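Local coordinates for SPBc2 prophage-derived uncharacterized protein YomS (Bacillus subtilis, PDB 6I5O), which is of unknown function but belongs to the lytic cassette of the SPβ (SPBc2) prophage and forms mainly antiparallel β-structure, at residues G70-K73 / T74-Q77. Residues are numbered along the deposited sequence; the frame is centred on the assembly and turned at random.
Sequences GTNK and TDFQ
The side chains of Asn72 and Thr74 lie alongside each other, their ends directed to the same side, at the start of a tight reversal. The Asn72 amide, carried opposite the backbone N by chi1 of -179°, turns OD1 onto the chain ahead, where it accepts from Thr74 N at 2.8 Å, the donor somewhat tilted from the carbonyl plane. A water donates to both Asn72 OD1 and Thr74 OG1, bridging the pair; Thr74 OG1 also hydrogen-bonds to Ala67 O of the second subunit.

Across the turn, the Asp75 carboxylate meets the Asn72 side chain at a slant, planes 52° apart, with Asp75 OD1 3.4 Å from Asn72 CB. That same oxygen takes the N-H of Gln77 at 2.9 Å, from above the carboxylate plane, closing an Asx turn. On the opposite face of the turn, Thr71 CG2 sits at the edge of the Phe76 ring, 4.0 Å from Phe76 CD1.

Backbone bonds complete the closure: Asn72 N to Gln77 O is nearly straight at 2.8 Å, whereas Phe76 N to Asn72 O is weak. Lys73 leads away, its NZ salt-bridged to Asp90 and hydrogen-bonded to Asp92 O of the second subunit. Lys73, Thr74 and Asp75, with right-handed backbones, and left-handed Phe76 form the four-residue turn of a β-hairpin joining strands 65-72 and 78-79.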
loop_
_atom_site.group_PDB
_atom_site.type_symbol
_atom_site.label_atom_id
_atom_site.label_comp_id
_atom_site.label_asym_id
_atom_site.label_seq_id
_atom_site.Cartn_x
_atom_site.Cartn_y
_atom_site.Cartn_z
ATOM N N GLY A 70 -5.514 -2.369 14.850
ATOM C CA GLY A 70 -4.212 -2.001 14.303
ATOM C C GLY A 70 -3.317 -3.197 14.264
ATOM O O GLY A 70 -3.758 -4.335 14.539
ATOM N N THR A 71 -2.082 -2.914 13.871
ATOM C CA THR A 71 -1.068 -3.959 13.612
ATOM C C THR A 71 0.092 -3.795 14.580
ATOM O O THR A 71 0.665 -2.716 14.663
ATOM C CB THR A 71 -0.594 -3.939 12.169
ATOM O OG1 THR A 71 -1.755 -4.028 11.312
ATOM C CG2 THR A 71 0.366 -5.054 11.871
ATOM N N ASN A 72 0.423 -4.882 15.277
ATOM C CA ASN A 72 1.554 -4.886 16.237
ATOM C C ASN A 72 2.848 -4.936 15.423
ATOM O O ASN A 72 3.004 -5.890 14.626
ATOM C CB ASN A 72 1.364 -6.055 17.189
ATOM C CG ASN A 72 2.405 -6.191 18.254
ATOM O OD1 ASN A 72 3.574 -5.837 18.062
ATOM N ND2 ASN A 72 2.019 -6.733 19.420
ATOM N N LYS A 73 3.741 -3.986 15.641
ATOM C CA LYS A 73 4.975 -3.932 14.813
ATOM C C LYS A 73 5.955 -5.032 15.196
ATOM O O LYS A 73 6.905 -5.256 14.404
ATOM C CB LYS A 73 5.670 -2.583 14.906
ATOM C CG LYS A 73 4.866 -1.447 14.361
ATOM C CD LYS A 73 5.586 -0.146 14.319
ATOM C CE LYS A 73 6.539 0.007 13.184
ATOM N NZ LYS A 73 5.756 0.233 11.934
ATOM N N THR A 74 5.791 -5.728 16.307
ATOM C CA THR A 74 6.707 -6.809 16.713
ATOM C C THR A 74 6.414 -8.066 15.916
ATOM O O THR A 74 7.382 -8.785 15.506
ATOM C CB THR A 74 6.691 -7.049 18.224
ATOM O OG1 THR A 74 7.286 -5.883 18.830
ATOM C CG2 THR A 74 7.459 -8.288 18.602
ATOM N N ASP A 75 5.159 -8.425 15.758
ATOM C CA ASP A 75 4.819 -9.749 15.187
ATOM C C ASP A 75 3.765 -9.667 14.070
ATOM O O ASP A 75 3.284 -10.726 13.642
ATOM C CB ASP A 75 4.377 -10.649 16.322
ATOM C CG ASP A 75 3.173 -10.153 17.099
ATOM O OD1 ASP A 75 2.522 -9.170 16.664
ATOM O OD2 ASP A 75 2.891 -10.710 18.200
ATOM N N PHE A 76 3.373 -8.473 13.662
ATOM C CA PHE A 76 2.330 -8.225 12.645
ATOM C C PHE A 76 0.981 -8.801 13.087
ATOM O O PHE A 76 0.117 -8.928 12.209
ATOM C CB PHE A 76 2.773 -8.739 11.264
ATOM C CG PHE A 76 3.919 -7.970 10.681
ATOM C CD1 PHE A 76 3.865 -6.598 10.584
ATOM C CD2 PHE A 76 5.091 -8.586 10.311
ATOM C CE1 PHE A 76 4.904 -5.865 10.032
ATOM C CE2 PHE A 76 6.120 -7.864 9.731
ATOM C CZ PHE A 76 6.045 -6.500 9.609
ATOM N N GLN A 77 0.746 -9.041 14.356
ATOM C CA GLN A 77 -0.590 -9.489 14.791
ATOM C C GLN A 77 -1.567 -8.297 14.761
ATOM O O GLN A 77 -1.183 -7.134 14.987
ATOM C CB GLN A 77 -0.505 -10.137 16.170
ATOM C CG GLN A 77 0.243 -11.479 16.108
ATOM C CD GLN A 77 -0.407 -12.498 15.180
ATOM O OE1 GLN A 77 -1.527 -12.983 15.440
ATOM N NE2 GLN A 77 0.267 -12.794 14.069
HETATM O O HOH W 1 5.362 -3.913 19.133
#